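Local structure of cellulose 1,4-beta-cellobiosidase (4JJJ) at residues F53-W58 and D226-Q231; E60-R65 and H237-E242; G68-L73 and N247-L252. The protein probably hydrolyses the beta-1,4-glucosidic bonds of cellulose to release cellobiose, this chain being the glycoside hydrolase family 48 catalytic part of a longer protein. The protein carries 1 engineered substitution. One frame throughout, in Å; residues are numbered along the deposited sequence. Where two conformers were deposited one is given.

Interaction 1. Residues F53-W58 and D226-Q231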
loop_
_atom_site.group_PDB
_atom_site.type_symbol
_atom_site.label_atom_id
_atom_site.label_comp_id
_atom_site.label_asym_id
_atom_site.label_seq_id
_atom_site.Cartn_x
_atom_site.Cartn_y
_atom_site.Cartn_z
ATOM N N PHE A 53 -8.790 -4.832 2.222
ATOM C CA PHE A 53 -9.273 -6.080 1.625
ATOM C C PHE A 53 -8.276 -7.221 1.657
ATOM O O PHE A 53 -8.637 -8.318 2.025
ATOM C CB PHE A 53 -9.807 -5.855 0.174
ATOM C CG PHE A 53 -11.213 -5.408 0.068
ATOM C CD1 PHE A 53 -12.265 -6.367 0.059
ATOM C CD2 PHE A 53 -11.553 -4.066 -0.109
ATOM C CE1 PHE A 53 -13.564 -5.958 -0.086
ATOM C CE2 PHE A 53 -12.882 -3.713 -0.179
ATOM C CZ PHE A 53 -13.851 -4.612 -0.268
ATOM N N SER A 54 -6.978 -6.899 1.499
ATOM C CA SER A 54 -5.964 -7.947 1.598
ATOM C C SER A 54 -5.897 -8.524 2.980
ATOM O O SER A 54 -5.688 -9.720 3.175
ATOM C CB SER A 54 -4.619 -7.470 1.083
ATOM O OG SER A 54 -3.994 -6.477 1.868
ATOM N N TYR A 55 -6.084 -7.675 4.012
ATOM C CA TYR A 55 -6.117 -8.121 5.368
ATOM C C TYR A 55 -7.400 -8.916 5.713
ATOM O O TYR A 55 -7.353 -9.850 6.491
ATOM C CB TYR A 55 -5.911 -6.956 6.352
ATOM C CG TYR A 55 -4.477 -6.641 6.611
ATOM C CD1 TYR A 55 -3.790 -7.269 7.657
ATOM C CD2 TYR A 55 -3.781 -5.706 5.840
ATOM C CE1 TYR A 55 -2.478 -6.961 7.891
ATOM C CE2 TYR A 55 -2.404 -5.431 6.068
ATOM C CZ TYR A 55 -1.772 -6.020 7.085
ATOM O OH TYR A 55 -0.463 -5.758 7.399
ATOM N N TYR A 56 -8.510 -8.564 5.073
ATOM C CA TYR A 56 -9.769 -9.286 5.234
ATOM C C TYR A 56 -9.579 -10.702 4.723
ATOM O O TYR A 56 -9.917 -11.682 5.389
ATOM C CB TYR A 56 -10.864 -8.543 4.514
ATOM C CG TYR A 56 -12.276 -9.110 4.532
ATOM C CD1 TYR A 56 -12.705 -10.077 5.445
ATOM C CD2 TYR A 56 -13.190 -8.655 3.546
ATOM C CE1 TYR A 56 -14.036 -10.569 5.382
ATOM C CE2 TYR A 56 -14.490 -9.140 3.469
ATOM C CZ TYR A 56 -14.827 -10.119 4.375
ATOM O OH TYR A 56 -16.130 -10.674 4.205
ATOM N N LEU A 57 -8.914 -10.839 3.596
ATOM C CA LEU A 57 -8.551 -12.184 3.057
ATOM C C LEU A 57 -7.745 -12.899 4.107
ATOM O O LEU A 57 -7.959 -14.101 4.408
ATOM C CB LEU A 57 -7.794 -12.111 1.787
ATOM C CG LEU A 57 -8.523 -11.490 0.623
ATOM C CD1 LEU A 57 -7.592 -11.383 -0.564
ATOM C CD2 LEU A 57 -9.792 -12.302 0.223
ATOM N N TRP A 58 -6.685 -12.236 4.640
ATOM C CA TRP A 58 -5.784 -12.869 5.576
ATOM C C TRP A 58 -6.527 -13.418 6.798
ATOM O O TRP A 58 -6.294 -14.566 7.280
ATOM C CB TRP A 58 -4.673 -11.928 6.028
ATOM C CG TRP A 58 -3.406 -12.517 6.443
ATOM C CD1 TRP A 58 -3.054 -13.837 6.682
ATOM C CD2 TRP A 58 -2.189 -11.751 6.617
ATOM N NE1 TRP A 58 -1.722 -13.922 6.999
ATOM C CE2 TRP A 58 -1.169 -12.647 6.991
ATOM C CE3 TRP A 58 -1.917 -10.365 6.532
ATOM C CZ2 TRP A 58 0.150 -12.235 7.253
ATOM C CZ3 TRP A 58 -0.583 -9.937 6.787
ATOM C CH2 TRP A 58 0.433 -10.875 7.115
ATOM N N ASP A 226 -2.008 -5.902 -3.365
ATOM C CA ASP A 226 -2.324 -7.030 -4.246
ATOM C C ASP A 226 -1.290 -8.147 -4.024
ATOM O O ASP A 226 -1.681 -9.286 -4.003
ATOM C CB ASP A 226 -2.416 -6.590 -5.742
ATOM C CG ASP A 226 -3.674 -5.889 -6.066
ATOM O OD1 ASP A 226 -4.203 -5.137 -5.247
ATOM O OD2 ASP A 226 -4.111 -5.954 -7.203
ATOM N N ALA A 227 -0.059 -7.824 -3.695
ATOM C CA ALA A 227 0.941 -8.863 -3.426
ATOM C C ALA A 227 0.562 -9.556 -2.132
ATOM O O ALA A 227 0.714 -10.769 -1.965
ATOM C CB ALA A 227 2.358 -8.265 -3.319
ATOM N N ARG A 228 0.139 -8.798 -1.107
ATOM C CA ARG A 228 -0.325 -9.446 0.144
ATOM C C ARG A 228 -1.491 -10.424 -0.123
ATOM O O ARG A 228 -1.548 -11.456 0.459
ATOM C CB ARG A 228 -0.809 -8.385 1.130
ATOM C CG ARG A 228 -1.098 -8.902 2.504
ATOM C CD ARG A 228 -1.512 -7.843 3.493
ATOM N NE ARG A 228 -0.449 -6.799 3.725
ATOM C CZ ARG A 228 -0.511 -5.535 3.261
ATOM N NH1 ARG A 228 -1.508 -5.083 2.534
ATOM N NH2 ARG A 228 0.440 -4.713 3.587
ATOM N N ALA A 229 -2.458 -10.088 -0.946
ATOM C CA ALA A 229 -3.586 -10.952 -1.312
ATOM C C ALA A 229 -3.069 -12.278 -1.931
ATOM O O ALA A 229 -3.516 -13.357 -1.590
ATOM C CB ALA A 229 -4.466 -10.240 -2.250
ATOM N N VAL A 230 -2.054 -12.227 -2.774
ATOM C CA VAL A 230 -1.410 -13.416 -3.281
ATOM C C VAL A 230 -0.711 -14.205 -2.197
ATOM O O VAL A 230 -0.909 -15.392 -2.099
ATOM C CB VAL A 230 -0.363 -13.065 -4.388
ATOM C CG1 VAL A 230 0.459 -14.314 -4.836
ATOM C CG2 VAL A 230 -1.040 -12.399 -5.600
ATOM N N GLN A 231 0.039 -13.572 -1.330
ATOM C CA GLN A 231 0.647 -14.201 -0.221
ATOM C C GLN A 231 -0.368 -14.931 0.687
ATOM O O GLN A 231 -0.134 -16.047 1.115
ATOM C CB GLN A 231 1.383 -13.112 0.609
ATOM C CG GLN A 231 1.935 -13.556 1.885
ATOM C CD GLN A 231 2.385 -12.411 2.769
ATOM O OE1 GLN A 231 2.161 -11.267 2.441
ATOM N NE2 GLN A 231 3.080 -12.731 3.889
HETATM O O HOH W 1 1.639 -6.368 5.690
#
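Ser54 meets Arg228 where helices 50-67 and 223-242 run nearly parallel, their local axes 8.6 Å apart. This approach is consistent with small residues at the closest point, and Ser54 and Ala229 are the pair with the nearest CA atoms. With chi1 at 68°, the Ser54 hydroxyl lies close enough to its own helix to bond the carbonyl of Glu51, while OG also accepts from Arg228 NH1 at 2.9 Å. That bond is almost straight and lies in the guanidinium plane. Tyr55, next along, tilts its ring 32° from the guanidinium plane, so that CE2 stands over the centre of the group, 3.3 Å from Arg228 NE. Arg228 CD sits above the Tyr55 ring in a CH-pi contact, 4.0 Å from its centroid. At the far end, a water bridges Tyr55 OH (2.8 Å) and Arg228 NE (2.9 Å), and the hydroxyl is also bonded to Glu625 of helix 620-637. Leu57 fills the other side of the interface, placing CD1 3.7 Å from Ala229 CB, an apolar pairing suited to a buried seam. Trp58 ends the walk with CE3 4.0 Å from Arg228 CD, its ring lying beside the aliphatic part of the arginine. A bend at chi3 (-62°) turns the guanidinium toward Ser54 and Tyr55, and Trp420 of helix 416-432 makes a cation-pi contact with Arg228. The buried guanidinium is thus fixed in rotation by serine, water and aromatic surfaces. It lies near Glu51, predicted as proton donor, and the engineered Asn224 at the predicted nucleophile position, consistent with a second-shell role in organising the active site.

Interaction 2. Residues E60-R65 and H237-E242. With ZN (zinc ion), chain B; ZN (zinc ion), chain R; EDO (1,2-ethanediol), chain C.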
loop_
_atom_site.group_PDB
_atom_site.type_symbol
_atom_site.label_atom_id
_atom_site.label_comp_id
_atom_site.label_asym_id
_atom_site.label_seq_id
_atom_site.Cartn_x
_atom_site.Cartn_y
_atom_site.Cartn_z
ATOM N N GLU A 60 -9.753 -14.266 7.049
ATOM C CA GLU A 60 -10.554 -15.434 6.703
ATOM C C GLU A 60 -9.752 -16.635 6.323
ATOM O O GLU A 60 -10.234 -17.751 6.524
ATOM C CB GLU A 60 -11.607 -15.047 5.617
ATOM C CG GLU A 60 -12.582 -13.952 6.035
ATOM C CD GLU A 60 -13.506 -14.246 7.159
ATOM O OE1 GLU A 60 -13.231 -15.186 7.981
ATOM O OE2 GLU A 60 -14.478 -13.464 7.256
ATOM N N ALA A 61 -8.514 -16.427 5.854
ATOM C CA ALA A 61 -7.706 -17.618 5.542
ATOM C C ALA A 61 -7.319 -18.313 6.835
ATOM O O ALA A 61 -7.322 -19.566 6.961
ATOM C CB ALA A 61 -6.468 -17.206 4.707
ATOM N N TYR A 62 -6.913 -17.565 7.854
ATOM C CA TYR A 62 -6.621 -18.135 9.181
ATOM C C TYR A 62 -7.883 -18.720 9.795
ATOM O O TYR A 62 -7.805 -19.760 10.434
ATOM C CB TYR A 62 -5.988 -17.139 10.141
ATOM C CG TYR A 62 -4.461 -17.220 10.155
ATOM C CD1 TYR A 62 -3.693 -16.177 9.699
ATOM C CD2 TYR A 62 -3.867 -18.345 10.626
ATOM C CE1 TYR A 62 -2.313 -16.239 9.710
ATOM C CE2 TYR A 62 -2.471 -18.442 10.619
ATOM C CZ TYR A 62 -1.688 -17.353 10.183
ATOM O OH TYR A 62 -0.274 -17.381 10.087
ATOM N N TYR A 63 -9.031 -18.141 9.577
ATOM C CA TYR A 63 -10.258 -18.773 9.989
ATOM C C TYR A 63 -10.435 -20.139 9.347
ATOM O O TYR A 63 -10.806 -21.116 10.032
ATOM C CB TYR A 63 -11.474 -17.866 9.737
ATOM C CG TYR A 63 -12.775 -18.452 10.332
ATOM C CD1 TYR A 63 -12.987 -18.372 11.703
ATOM C CD2 TYR A 63 -13.633 -19.151 9.537
ATOM C CE1 TYR A 63 -14.154 -18.897 12.242
ATOM C CE2 TYR A 63 -14.816 -19.699 10.047
ATOM C CZ TYR A 63 -15.033 -19.562 11.393
ATOM O OH TYR A 63 -16.166 -20.157 12.037
ATOM N N GLY A 64 -10.209 -20.264 8.048
ATOM C CA GLY A 64 -10.143 -21.578 7.416
ATOM C C GLY A 64 -9.187 -22.542 7.988
ATOM O O GLY A 64 -9.480 -23.718 8.144
ATOM N N ARG A 65 -8.000 -22.085 8.335
ATOM C CA ARG A 65 -7.002 -22.942 8.961
ATOM C C ARG A 65 -7.507 -23.529 10.246
ATOM O O ARG A 65 -7.405 -24.741 10.495
ATOM C CB ARG A 65 -5.689 -22.217 9.247
ATOM C CG ARG A 65 -4.627 -23.078 9.902
ATOM C CD ARG A 65 -3.324 -22.370 10.284
ATOM N NE ARG A 65 -2.391 -23.416 10.702
ATOM C CZ ARG A 65 -2.401 -24.008 11.871
ATOM N NH1 ARG A 65 -3.075 -23.560 12.946
ATOM N NH2 ARG A 65 -1.616 -25.067 11.991
ATOM N N HIS A 237 -3.687 -22.171 0.545
ATOM C CA HIS A 237 -3.333 -23.451 -0.157
ATOM C C HIS A 237 -2.693 -24.410 0.816
ATOM O O HIS A 237 -2.998 -25.622 0.926
ATOM C CB HIS A 237 -2.308 -23.234 -1.292
ATOM C CG HIS A 237 -1.770 -24.519 -1.838
ATOM N ND1 HIS A 237 -0.514 -24.950 -1.576
ATOM C CD2 HIS A 237 -2.371 -25.498 -2.537
ATOM C CE1 HIS A 237 -0.346 -26.156 -2.088
ATOM N NE2 HIS A 237 -1.477 -26.521 -2.645
ATOM N N GLU A 238 -1.683 -23.926 1.470
ATOM C CA GLU A 238 -0.977 -24.766 2.397
ATOM C C GLU A 238 -1.915 -25.345 3.447
ATOM O O GLU A 238 -1.833 -26.542 3.770
ATOM C CB GLU A 238 0.184 -24.088 3.092
ATOM C CG GLU A 238 1.257 -23.566 2.093
ATOM C CD GLU A 238 2.042 -24.676 1.410
ATOM O OE1 GLU A 238 2.857 -25.321 2.132
ATOM O OE2 GLU A 238 1.806 -24.909 0.206
ATOM N N TRP A 239 -2.743 -24.488 4.047
ATOM C CA TRP A 239 -3.586 -24.884 5.171
ATOM C C TRP A 239 -4.756 -25.760 4.713
ATOM O O TRP A 239 -5.071 -26.736 5.394
ATOM C CB TRP A 239 -4.082 -23.632 5.915
ATOM C CG TRP A 239 -2.988 -22.777 6.479
ATOM C CD1 TRP A 239 -1.804 -23.169 6.991
ATOM C CD2 TRP A 239 -3.060 -21.337 6.670
ATOM N NE1 TRP A 239 -1.111 -22.093 7.439
ATOM C CE2 TRP A 239 -1.867 -20.949 7.273
ATOM C CE3 TRP A 239 -4.028 -20.350 6.362
ATOM C CZ2 TRP A 239 -1.562 -19.608 7.529
ATOM C CZ3 TRP A 239 -3.742 -19.011 6.653
ATOM C CH2 TRP A 239 -2.525 -18.680 7.259
ATOM N N ALA A 240 -5.365 -25.439 3.598
ATOM C CA ALA A 240 -6.413 -26.307 3.011
ATOM C C ALA A 240 -5.773 -27.635 2.635
ATOM O O ALA A 240 -6.426 -28.691 2.871
ATOM C CB ALA A 240 -7.037 -25.725 1.855
ATOM N N LYS A 241 -4.558 -27.654 2.090
ATOM C CA LYS A 241 -3.951 -28.931 1.682
ATOM C C LYS A 241 -3.728 -29.830 2.905
ATOM O O LYS A 241 -3.995 -31.058 2.846
ATOM C CB LYS A 241 -2.659 -28.683 0.882
ATOM C CG LYS A 241 -1.632 -29.809 0.947
ATOM C CD LYS A 241 -0.543 -29.527 -0.044
ATOM C CE LYS A 241 0.354 -28.441 0.475
ATOM N NZ LYS A 241 1.328 -29.146 1.375
ATOM N N GLU A 242 -3.294 -29.284 4.020
ATOM C CA GLU A 242 -3.071 -30.086 5.231
ATOM C C GLU A 242 -4.360 -30.739 5.742
ATOM O O GLU A 242 -4.295 -31.863 6.339
ATOM C CB GLU A 242 -2.513 -29.232 6.369
ATOM C CG GLU A 242 -1.194 -28.591 6.093
ATOM C CD GLU A 242 -0.729 -27.545 7.140
ATOM O OE1 GLU A 242 -1.543 -27.090 8.007
ATOM O OE2 GLU A 242 0.462 -27.151 6.971
HETATM ZN ZN ZN B . -0.101 -27.315 -4.121
HETATM ZN ZN ZN R . -1.988 -28.133 -4.069
HETATM C C1 EDO C . 5.506 -24.378 5.790
HETATM O O1 EDO C . 6.157 -25.620 6.104
HETATM C C2 EDO C . 4.828 -24.441 4.447
HETATM O O2 EDO C . 3.523 -25.059 4.505
HETATM O O HOH W 2 -0.432 -25.070 9.419
HETATM O O HOH W 3 -0.645 -29.635 -3.640
HETATM O O HOH W 4 2.236 -27.138 -4.367
#
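This is an aromatic-centred helix packing contact, with Trp239 wedged from helix 223-242 against Ala61, Tyr62 and Arg65 of helix 50-67, near the C-terminal ends of two neighbouring, almost parallel helices of the (alpha/alpha)6 fold. The local axes are 9.3 Å apart at 16°, a gap wide enough for an indole. Ala61, small enough to let the ring in, touches Trp239 CZ3 through CB at 3.8 Å. Tyr62 offers a ring face: Trp239 CH2 stands over its centre, 3.3 Å from CZ, with the two planes inclined at 38°. Arg65 lies across the five-membered ring. Its chain is extended from CG anti to the backbone N (chi1 180°), which carries CD over the indole, 3.5 Å from the centroid, in a CH-pi contact. With an alanine here instead of Trp239, the Tyr62 face and the Arg65 methylenes would probably lose their partner and a gap open between the helices. The polar ends are held elsewhere: Tyr62 OH and Trp239 NE1 each bond one oxygen of Glu635 on helix 620-637. His237, on the same segment, binds zinc, modelled at two closely spaced positions, through NE2, with Glu340 also a ligand. At the rim, Arg65 NH2 reaches Glu242 OE1 through a water, 2.8 Å from NH2 and 2.7 Å from OE1. Dispersion and CH-pi forces therefore carry the contact, while the Arg65 and Glu242 charges probably add a modest, water-screened attraction.

Interaction 3. Residues G68-L73 and N247-L252. With NA (sodium ion), chain K.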
loop_
_atom_site.group_PDB
_atom_site.type_symbol
_atom_site.label_atom_id
_atom_site.label_comp_id
_atom_site.label_asym_id
_atom_site.label_seq_id
_atom_site.Cartn_x
_atom_site.Cartn_y
_atom_site.Cartn_z
ATOM N N GLY A 68 -11.478 -25.255 9.335
ATOM C CA GLY A 68 -11.802 -25.907 8.071
ATOM C C GLY A 68 -12.910 -25.375 7.261
ATOM O O GLY A 68 -13.274 -25.991 6.258
ATOM N N ASP A 69 -13.474 -24.221 7.588
ATOM C CA ASP A 69 -14.541 -23.596 6.832
ATOM C C ASP A 69 -13.939 -22.510 5.964
ATOM O O ASP A 69 -13.446 -21.484 6.503
ATOM C CB ASP A 69 -15.565 -22.967 7.753
ATOM C CG ASP A 69 -16.677 -22.229 6.993
ATOM O OD1 ASP A 69 -16.822 -22.411 5.764
ATOM O OD2 ASP A 69 -17.454 -21.458 7.655
ATOM N N TRP A 70 -13.896 -22.801 4.670
ATOM C CA TRP A 70 -13.387 -21.871 3.667
ATOM C C TRP A 70 -14.419 -20.928 3.059
ATOM O O TRP A 70 -14.072 -20.120 2.168
ATOM C CB TRP A 70 -12.571 -22.662 2.609
ATOM C CG TRP A 70 -11.438 -23.377 3.247
ATOM C CD1 TRP A 70 -11.378 -24.712 3.678
ATOM C CD2 TRP A 70 -10.217 -22.807 3.671
ATOM N NE1 TRP A 70 -10.201 -24.967 4.259
ATOM C CE2 TRP A 70 -9.466 -23.801 4.310
ATOM C CE3 TRP A 70 -9.675 -21.512 3.580
ATOM C CZ2 TRP A 70 -8.221 -23.555 4.836
ATOM C CZ3 TRP A 70 -8.422 -21.295 4.049
ATOM C CH2 TRP A 70 -7.703 -22.294 4.675
ATOM N N LYS A 71 -15.711 -20.954 3.447
ATOM C CA LYS A 71 -16.702 -20.086 2.783
ATOM C C LYS A 71 -16.469 -18.613 3.151
ATOM O O LYS A 71 -16.635 -17.750 2.283
ATOM C CB LYS A 71 -18.178 -20.482 3.097
ATOM C CG LYS A 71 -19.214 -19.649 2.319
ATOM C CD LYS A 71 -20.659 -20.100 2.589
ATOM C CE LYS A 71 -21.756 -19.147 2.154
ATOM N NZ LYS A 71 -22.004 -18.064 3.165
ATOM N N PRO A 72 -16.033 -18.306 4.396
ATOM C CA PRO A 72 -15.782 -16.851 4.626
ATOM C C PRO A 72 -14.661 -16.296 3.728
ATOM O O PRO A 72 -14.774 -15.147 3.244
ATOM C CB PRO A 72 -15.368 -16.786 6.099
ATOM C CG PRO A 72 -16.190 -17.929 6.671
ATOM C CD PRO A 72 -16.007 -19.016 5.670
ATOM N N LEU A 73 -13.633 -17.074 3.455
ATOM C CA LEU A 73 -12.619 -16.601 2.481
ATOM C C LEU A 73 -13.220 -16.360 1.100
ATOM O O LEU A 73 -12.924 -15.366 0.433
ATOM C CB LEU A 73 -11.490 -17.601 2.459
ATOM C CG LEU A 73 -10.290 -17.226 1.567
ATOM C CD1 LEU A 73 -9.675 -15.854 2.014
ATOM C CD2 LEU A 73 -9.290 -18.330 1.552
ATOM N N ASN A 247 -9.054 -28.668 -2.599
ATOM C CA ASN A 247 -10.015 -28.517 -3.688
ATOM C C ASN A 247 -11.125 -27.439 -3.469
ATOM O O ASN A 247 -11.508 -26.863 -4.445
ATOM C CB ASN A 247 -10.643 -29.877 -4.132
ATOM C CG ASN A 247 -9.633 -30.868 -4.725
ATOM O OD1 ASN A 247 -8.534 -30.512 -5.174
ATOM N ND2 ASN A 247 -10.027 -32.139 -4.740
ATOM N N GLU A 248 -11.590 -27.116 -2.213
ATOM C CA GLU A 248 -12.557 -26.115 -1.897
ATOM C C GLU A 248 -12.126 -24.731 -2.266
ATOM O O GLU A 248 -12.939 -23.855 -2.269
ATOM C CB GLU A 248 -12.850 -26.094 -0.373
ATOM C CG GLU A 248 -13.435 -27.436 0.063
ATOM C CD GLU A 248 -13.969 -27.467 1.491
ATOM O OE1 GLU A 248 -14.141 -26.384 2.068
ATOM O OE2 GLU A 248 -14.266 -28.595 1.966
ATOM N N ILE A 249 -10.848 -24.527 -2.456
ATOM C CA ILE A 249 -10.365 -23.154 -2.740
ATOM C C ILE A 249 -9.592 -23.056 -4.079
ATOM O O ILE A 249 -8.973 -22.044 -4.390
ATOM C CB ILE A 249 -9.447 -22.605 -1.644
ATOM C CG1 ILE A 249 -8.289 -23.517 -1.344
ATOM C CG2 ILE A 249 -10.202 -22.372 -0.376
ATOM C CD1 ILE A 249 -7.252 -22.863 -0.477
ATOM N N ALA A 250 -9.759 -24.034 -4.970
ATOM C CA ALA A 250 -8.990 -24.053 -6.175
ATOM C C ALA A 250 -9.363 -22.896 -7.109
ATOM O O ALA A 250 -8.418 -22.278 -7.690
ATOM C CB ALA A 250 -9.138 -25.421 -6.875
ATOM N N GLY A 251 -10.606 -22.471 -7.145
ATOM C CA GLY A 251 -11.026 -21.276 -7.922
ATOM C C GLY A 251 -10.374 -20.001 -7.400
ATOM O O GLY A 251 -9.937 -19.189 -8.197
ATOM N N LEU A 252 -10.261 -19.897 -6.080
ATOM C CA LEU A 252 -9.639 -18.706 -5.439
ATOM C C LEU A 252 -8.187 -18.673 -5.745
ATOM O O LEU A 252 -7.644 -17.573 -5.964
ATOM C CB LEU A 252 -9.898 -18.799 -3.927
ATOM C CG LEU A 252 -11.328 -18.671 -3.473
ATOM C CD1 LEU A 252 -11.426 -18.733 -1.970
ATOM C CD2 LEU A 252 -11.948 -17.394 -4.034
HETATM NA NA NA K . -14.831 -22.869 -3.680
HETATM O O HOH W 5 -15.108 -25.418 4.247
HETATM O O HOH W 6 -14.889 -27.825 4.531
HETATM O O HOH W 7 -12.782 -21.851 -5.054
HETATM O O HOH W 8 -15.821 -24.257 -2.187
HETATM O O HOH W 9 -16.787 -22.252 -4.446
#
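Trp70 presses against Ile249 and Leu73 against Leu252 in the tight half of this contact, while Glu248 reaches the other segment chiefly through water. Ile249 turns CG2 onto the base of the indole, 3.8 Å from Trp70 CB, its branched chain fitting beside the bulky ring, whose NE1 bonds Gln243. Further along the chain, Leu73 and Leu252 run alongside in opposite senses, Leu73 CG being 4.0 Å from Leu252 CD1; leucines suit this buried apolar spot. On the looser side, Glu248 is extended (chi2 -171°), which carries OE1 out to the indole edge, in the ring plane, 3.6 Å from Trp70 CD1. Its carboxylate stands nearly perpendicular to the indole (86°). One water joins Glu248 OE1, at 2.6 Å, to Gly68 O and Trp70 N, and a second links Glu248 OE2 to Gly68 O. Gly68 itself ends the preceding helix with a positive phi (68°), a conformation easiest for a residue without CB. The chain then starts a new helix, where Asp69 OD1 caps Lys71 N at 3.0 Å. Across from it, Glu248 O binds a sodium ion at 2.6 Å, with three waters and His74 completing the site. Each segment runs from a turn into the start of a helix, 71-83 or 250-263. Behind them stand the two preceding helices: Leu73 rests on Leu57 of helix 50-67, while Trp70 lies against Ala240, and Leu252 against Met233, both of helix 223-242.

From the N terminus, helix 50-67 supplies the first halves of interactions 1 and 2, and the chain then turns through 68-73 into helix 71-83 for interaction 3. Well over 150 residues later, helix 223-242 returns beside helix 50-67, so 226-231 closes the first long loop, 237-242 the second and 247-252 the third. The segments recur in their original order, so all three loops cross rather than nest. Interactions 1 and 2 join one parallel helix pair at successive levels, running outward from the active-site end. Interaction 3 joins the turns and next helices. Trp70 packs on Gly64 and Pro72 on Glu60, binding helices 50-67 and 71-83 together, and the three contacts tie that pair to helices 223-242 and 250-263.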